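Local atomic coordinates of haloacid dehalogenase domain protein hydrolase (Planctomyces limnophilus, PDB entry 4OVY), a protein that is probably a metal-dependent hydrolase of the haloacid dehalogenase superfamily, thought to act as a phosphatase, and binds calcium ions. Residues V139-L144 and W298-P303; P3-N8 and M143-A148. All coordinates share one frame; numbering follows the deposited sequence.

Contact 1 of 2, residues V139-L144 and W298-P303. With EDO (1,2-ethanediol), chain F.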
loop_
_atom_site.group_PDB
_atom_site.type_symbol
_atom_site.label_atom_id
_atom_site.label_comp_id
_atom_site.label_asym_id
_atom_site.label_seq_id
_atom_site.Cartn_x
_atom_site.Cartn_y
_atom_site.Cartn_z
ATOM N N VAL A 139 23.347 5.160 -7.933
ATOM C CA VAL A 139 22.373 4.161 -8.341
ATOM C C VAL A 139 22.968 3.397 -9.517
ATOM O O VAL A 139 23.886 3.889 -10.186
ATOM C CB VAL A 139 21.015 4.792 -8.722
ATOM C CG1 VAL A 139 20.392 5.491 -7.516
ATOM C CG2 VAL A 139 21.153 5.769 -9.886
ATOM N N TYR A 140 22.460 2.192 -9.755
ATOM C CA TYR A 140 23.005 1.322 -10.791
ATOM C C TYR A 140 22.315 1.546 -12.128
ATOM O O TYR A 140 21.126 1.273 -12.280
ATOM C CB TYR A 140 22.901 -0.142 -10.374
ATOM C CG TYR A 140 23.541 -0.446 -9.035
ATOM C CD1 TYR A 140 24.748 0.141 -8.658
ATOM C CD2 TYR A 140 22.937 -1.325 -8.147
ATOM C CE1 TYR A 140 25.332 -0.143 -7.439
ATOM C CE2 TYR A 140 23.516 -1.617 -6.925
ATOM C CZ TYR A 140 24.705 -1.023 -6.570
ATOM O OH TYR A 140 25.277 -1.306 -5.351
ATOM N N GLN A 141 23.081 2.049 -13.091
ATOM C CA GLN A 141 22.574 2.348 -14.417
ATOM C C GLN A 141 21.921 1.124 -15.078
ATOM O O GLN A 141 20.859 1.255 -15.692
ATOM C CB GLN A 141 23.701 2.920 -15.292
ATOM C CG GLN A 141 23.352 3.098 -16.761
ATOM C CD GLN A 141 22.256 4.125 -17.004
ATOM O OE1 GLN A 141 22.130 5.114 -16.277
ATOM N NE2 GLN A 141 21.472 3.904 -18.046
ATOM N N PRO A 142 22.533 -0.072 -14.944
ATOM C CA PRO A 142 21.866 -1.246 -15.504
ATOM C C PRO A 142 20.497 -1.532 -14.877
ATOM O O PRO A 142 19.599 -2.031 -15.557
ATOM C CB PRO A 142 22.856 -2.384 -15.222
ATOM C CG PRO A 142 24.176 -1.708 -15.121
ATOM C CD PRO A 142 23.879 -0.400 -14.452
HETATM N N MSE A 143 20.320 -1.199 -13.603
HETATM C CA MSE A 143 19.029 -1.408 -12.950
HETATM C C MSE A 143 18.044 -0.350 -13.378
HETATM O O MSE A 143 16.857 -0.625 -13.485
HETATM C CB MSE A 143 19.171 -1.460 -11.424
HETATM C CG MSE A 143 20.078 -2.608 -10.982
HETATM SE SE MSE A 143 19.329 -4.381 -11.444
HETATM C CE MSE A 143 17.897 -4.385 -10.095
ATOM N N LEU A 144 18.507 0.870 -13.634
ATOM C CA LEU A 144 17.624 1.893 -14.206
ATOM C C LEU A 144 17.079 1.437 -15.565
ATOM O O LEU A 144 15.902 1.629 -15.877
ATOM C CB LEU A 144 18.352 3.219 -14.371
ATOM C CG LEU A 144 18.908 3.903 -13.120
ATOM C CD1 LEU A 144 19.487 5.255 -13.517
ATOM C CD2 LEU A 144 17.841 4.049 -12.048
ATOM N N TRP A 298 27.897 -6.297 -16.181
ATOM C CA TRP A 298 27.484 -4.906 -16.348
ATOM C C TRP A 298 28.594 -4.074 -16.989
ATOM O O TRP A 298 29.719 -4.027 -16.480
ATOM C CB TRP A 298 27.090 -4.300 -14.985
ATOM C CG TRP A 298 25.761 -4.773 -14.447
ATOM C CD1 TRP A 298 24.857 -5.593 -15.071
ATOM C CD2 TRP A 298 25.160 -4.401 -13.200
ATOM N NE1 TRP A 298 23.754 -5.770 -14.284
ATOM C CE2 TRP A 298 23.906 -5.047 -13.132
ATOM C CE3 TRP A 298 25.555 -3.582 -12.139
ATOM C CZ2 TRP A 298 23.048 -4.909 -12.038
ATOM C CZ3 TRP A 298 24.698 -3.446 -11.045
ATOM C CH2 TRP A 298 23.463 -4.107 -11.005
ATOM N N LYS A 299 28.258 -3.408 -18.096
ATOM C CA LYS A 299 29.224 -2.640 -18.885
ATOM C C LYS A 299 29.635 -1.366 -18.161
ATOM O O LYS A 299 30.759 -0.892 -18.313
ATOM C CB LYS A 299 28.635 -2.255 -20.247
ATOM C CG LYS A 299 28.326 -3.421 -21.178
ATOM C CD LYS A 299 27.887 -2.886 -22.545
ATOM C CE LYS A 299 27.124 -3.909 -23.366
ATOM N NZ LYS A 299 28.027 -4.952 -23.904
ATOM N N VAL A 300 28.694 -0.809 -17.406
ATOM C CA VAL A 300 28.936 0.336 -16.532
ATOM C C VAL A 300 28.181 0.090 -15.236
ATOM O O VAL A 300 27.242 -0.697 -15.213
ATOM C CB VAL A 300 28.478 1.677 -17.171
ATOM C CG1 VAL A 300 29.222 1.923 -18.473
ATOM C CG2 VAL A 300 26.973 1.707 -17.413
ATOM N N ILE A 301 28.601 0.743 -14.154
ATOM C CA ILE A 301 27.906 0.605 -12.880
ATOM C C ILE A 301 26.972 1.791 -12.647
ATOM O O ILE A 301 25.761 1.614 -12.505
ATOM C CB ILE A 301 28.893 0.474 -11.703
ATOM C CG1 ILE A 301 29.874 -0.676 -11.947
ATOM C CG2 ILE A 301 28.142 0.283 -10.385
ATOM C CD1 ILE A 301 29.225 -2.024 -12.160
ATOM N N PHE A 302 27.537 2.995 -12.619
ATOM C CA PHE A 302 26.777 4.200 -12.304
ATOM C C PHE A 302 26.493 5.020 -13.564
ATOM O O PHE A 302 27.227 4.919 -14.540
ATOM C CB PHE A 302 27.542 5.049 -11.289
ATOM C CG PHE A 302 27.910 4.301 -10.038
ATOM C CD1 PHE A 302 26.941 3.967 -9.101
ATOM C CD2 PHE A 302 29.213 3.904 -9.813
ATOM C CE1 PHE A 302 27.270 3.265 -7.952
ATOM C CE2 PHE A 302 29.554 3.201 -8.670
ATOM C CZ PHE A 302 28.583 2.882 -7.739
ATOM N N PRO A 303 25.429 5.839 -13.541
ATOM C CA PRO A 303 25.191 6.761 -14.658
ATOM C C PRO A 303 26.274 7.834 -14.759
ATOM O O PRO A 303 26.941 8.145 -13.769
ATOM C CB PRO A 303 23.839 7.409 -14.335
ATOM C CG PRO A 303 23.371 6.836 -13.046
ATOM C CD PRO A 303 24.457 6.001 -12.448
HETATM C C1 EDO F . 16.554 4.907 -18.183
HETATM O O1 EDO F . 16.493 4.057 -19.330
HETATM C C2 EDO F . 17.994 4.987 -17.703
HETATM O O2 EDO F . 18.826 5.462 -18.769
#
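Pro142 lays its ring over one face of the Trp298 indole, with CB 3.5 Å from the centroid of the five-membered ring and only 8° off its normal, a CH-pi contact. Two further side chains reach the six-membered part of the indole: CG of Tyr140 lies 3.8 Å from Trp298 CZ3, the two rings inclined at 51°, and selenomethionine Met143, bent at chi2 (-64°), brings SE obliquely to within 3.8 Å of Trp298 CZ2. Gln141 N, in the first turn of the helix, donates to Ile301 O (2.8 Å), while the CA-H of Tyr140 approaches the same carbonyl. Val139 O faces the edge of the Phe302 ring, 3.2 Å from CD1, and the adjacent CE1 of that ring meets Tyr140 CE1 obliquely. The amide of Gln141 passes OE1 along Pro303 CB and gives NE2 to Glu145 and to an ethanediol. Tyr140, the N-cap residue, sends its hydroxyl to Glu265, and its side chain lies about 9 Å from the bound calcium ion. The C-terminal loop after helix 294-297 thus crosses the start of helix 141-152, with Trp298 resting on strand 253-260 and Val139 against helix 172-176.

Contact 2 of 2, residues P3-N8 and M143-A148. With EDO (1,2-ethanediol), chain G.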
loop_
_atom_site.group_PDB
_atom_site.type_symbol
_atom_site.label_atom_id
_atom_site.label_comp_id
_atom_site.label_asym_id
_atom_site.label_seq_id
_atom_site.Cartn_x
_atom_site.Cartn_y
_atom_site.Cartn_z
ATOM N N PRO A 3 17.314 -3.123 -25.964
ATOM C CA PRO A 3 16.964 -3.299 -24.563
ATOM C C PRO A 3 18.194 -3.635 -23.721
ATOM O O PRO A 3 19.092 -4.363 -24.180
ATOM C CB PRO A 3 16.001 -4.479 -24.602
ATOM C CG PRO A 3 16.514 -5.320 -25.718
ATOM C CD PRO A 3 17.153 -4.385 -26.715
ATOM N N LEU A 4 18.237 -3.094 -22.508
ATOM C CA LEU A 4 19.293 -3.420 -21.557
ATOM C C LEU A 4 20.703 -3.189 -22.124
ATOM O O LEU A 4 21.551 -4.076 -22.062
ATOM C CB LEU A 4 19.131 -4.879 -21.105
ATOM C CG LEU A 4 17.751 -5.259 -20.571
ATOM C CD1 LEU A 4 17.776 -6.689 -20.060
ATOM C CD2 LEU A 4 17.302 -4.296 -19.478
ATOM N N PRO A 5 20.957 -1.989 -22.671
ATOM C CA PRO A 5 22.239 -1.742 -23.354
ATOM C C PRO A 5 23.488 -1.850 -22.476
ATOM O O PRO A 5 24.569 -2.126 -22.994
ATOM C CB PRO A 5 22.088 -0.314 -23.896
ATOM C CG PRO A 5 20.999 0.300 -23.096
ATOM C CD PRO A 5 20.073 -0.812 -22.718
ATOM N N SER A 6 23.347 -1.631 -21.171
ATOM C CA SER A 6 24.479 -1.742 -20.242
ATOM C C SER A 6 24.693 -3.167 -19.721
ATOM O O SER A 6 25.575 -3.387 -18.891
ATOM C CB SER A 6 24.300 -0.783 -19.055
ATOM O OG SER A 6 24.360 0.559 -19.494
ATOM N N TRP A 7 23.897 -4.124 -20.206
ATOM C CA TRP A 7 24.027 -5.521 -19.811
ATOM C C TRP A 7 24.728 -6.323 -20.898
ATOM O O TRP A 7 24.255 -6.367 -22.033
ATOM C CB TRP A 7 22.652 -6.145 -19.563
ATOM C CG TRP A 7 21.862 -5.543 -18.425
ATOM C CD1 TRP A 7 21.357 -4.274 -18.351
ATOM C CD2 TRP A 7 21.467 -6.200 -17.217
ATOM N NE1 TRP A 7 20.675 -4.103 -17.170
ATOM C CE2 TRP A 7 20.725 -5.268 -16.454
ATOM C CE3 TRP A 7 21.663 -7.488 -16.704
ATOM C CZ2 TRP A 7 20.188 -5.581 -15.203
ATOM C CZ3 TRP A 7 21.120 -7.800 -15.460
ATOM C CH2 TRP A 7 20.393 -6.850 -14.725
ATOM N N ASN A 8 25.844 -6.961 -20.539
ATOM C CA ASN A 8 26.532 -7.923 -21.408
ATOM C C ASN A 8 25.688 -9.178 -21.571
ATOM O O ASN A 8 24.738 -9.394 -20.817
ATOM C CB ASN A 8 27.868 -8.364 -20.785
ATOM C CG ASN A 8 28.898 -7.264 -20.748
ATOM O OD1 ASN A 8 29.008 -6.457 -21.674
ATOM N ND2 ASN A 8 29.679 -7.236 -19.679
HETATM N N MSE A 143 20.320 -1.199 -13.603
HETATM C CA MSE A 143 19.029 -1.408 -12.950
HETATM C C MSE A 143 18.044 -0.350 -13.378
HETATM O O MSE A 143 16.857 -0.625 -13.485
HETATM C CB MSE A 143 19.171 -1.460 -11.424
HETATM C CG MSE A 143 20.078 -2.608 -10.982
HETATM SE SE MSE A 143 19.329 -4.381 -11.444
HETATM C CE MSE A 143 17.897 -4.385 -10.095
ATOM N N LEU A 144 18.507 0.870 -13.634
ATOM C CA LEU A 144 17.624 1.893 -14.206
ATOM C C LEU A 144 17.079 1.437 -15.565
ATOM O O LEU A 144 15.902 1.629 -15.877
ATOM C CB LEU A 144 18.352 3.219 -14.371
ATOM C CG LEU A 144 18.908 3.903 -13.120
ATOM C CD1 LEU A 144 19.487 5.255 -13.517
ATOM C CD2 LEU A 144 17.841 4.049 -12.048
ATOM N N GLU A 145 17.947 0.838 -16.368
ATOM C CA GLU A 145 17.537 0.261 -17.649
ATOM C C GLU A 145 16.518 -0.862 -17.462
ATOM O O GLU A 145 15.528 -0.932 -18.188
ATOM C CB GLU A 145 18.752 -0.248 -18.422
ATOM C CG GLU A 145 19.654 0.874 -18.901
ATOM C CD GLU A 145 20.988 0.393 -19.425
ATOM O OE1 GLU A 145 21.155 -0.835 -19.633
ATOM O OE2 GLU A 145 21.870 1.256 -19.636
ATOM N N LEU A 146 16.758 -1.726 -16.480
ATOM C CA LEU A 146 15.846 -2.833 -16.200
ATOM C C LEU A 146 14.475 -2.326 -15.774
ATOM O O LEU A 146 13.460 -2.805 -16.265
ATOM C CB LEU A 146 16.438 -3.768 -15.138
ATOM C CG LEU A 146 15.552 -4.935 -14.698
ATOM C CD1 LEU A 146 15.132 -5.803 -15.884
ATOM C CD2 LEU A 146 16.303 -5.761 -13.673
ATOM N N LEU A 147 14.447 -1.346 -14.873
ATOM C CA LEU A 147 13.182 -0.727 -14.458
ATOM C C LEU A 147 12.383 -0.171 -15.652
ATOM O O LEU A 147 11.185 -0.428 -15.774
ATOM C CB LEU A 147 13.439 0.387 -13.444
ATOM C CG LEU A 147 13.863 -0.063 -12.044
ATOM C CD1 LEU A 147 14.418 1.126 -11.278
ATOM C CD2 LEU A 147 12.708 -0.706 -11.290
ATOM N N ALA A 148 13.052 0.575 -16.529
ATOM C CA ALA A 148 12.404 1.145 -17.715
ATOM C C ALA A 148 11.881 0.058 -18.656
ATOM O O ALA A 148 10.769 0.155 -19.174
ATOM C CB ALA A 148 13.372 2.061 -18.465
HETATM C C1 EDO G . 33.051 -5.507 -17.561
HETATM O O1 EDO G . 32.466 -6.770 -17.887
HETATM C C2 EDO G . 32.721 -4.476 -18.636
HETATM O O2 EDO G . 31.822 -5.029 -19.605
HETATM O O HOH W 1 16.104 -0.882 -21.388
#
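Glu145 turns CG anti to its carbonyl carbon (chi1 -68°) and then runs extended, which carries the carboxylate from the helix to Ser6, whose OG, also anti to the carbonyl carbon, is turned to meet it. Both oxygens are engaged on their syn sides: Glu145 OE1 accepts from Ser6 N at 2.8 Å, with 160° at the hydrogen, and Glu145 OE2 accepts from Ser6 OG at 2.6 Å, 24° out of the carboxylate plane. OE2 also receives Gln141 NE2, which probably steadies the group's rotation. The acid thereby grips a type I beta turn, Leu4 to Trp7, and so ties the N-terminal segment to a helix flanking the central sheet of the HAD-type core. With an alanine here, Ser6 N and OG would probably lose their carboxylate acceptors, and the turn would be held less firmly. Pro5 CD packs 3.3 Å from Glu145 OE1, and that oxygen also lies at the edge of the Trp7 indole. Farther along the ring, Trp7 CZ2 meets Met143 SE edge-on at 4.0 Å, while NE1 bonds to Pro142 O. At the start of the turn, Leu4 CD2 rests on Leu146 CA, and a water bridges Leu4 N to Glu145 O.

From the N terminus, the chain enters contact 2 at residues 3-8, before helix 11-24, and that contact closes a long loop when helix 141-152 arrives. Contact 1 opens on the start of the same helix and closes only at residues 298-303, near the C terminus, after most of the sheet has been built. The two loops overlap just at Met143 and Leu144, so they follow one another rather than nest. Both chain ends therefore meet on one helix, and they also touch each other: Lys299 N lies 2.8 Å from Ser6 O, a probable hydrogen bond, and the indoles of Trp7 and Trp298 pack edge-to-face.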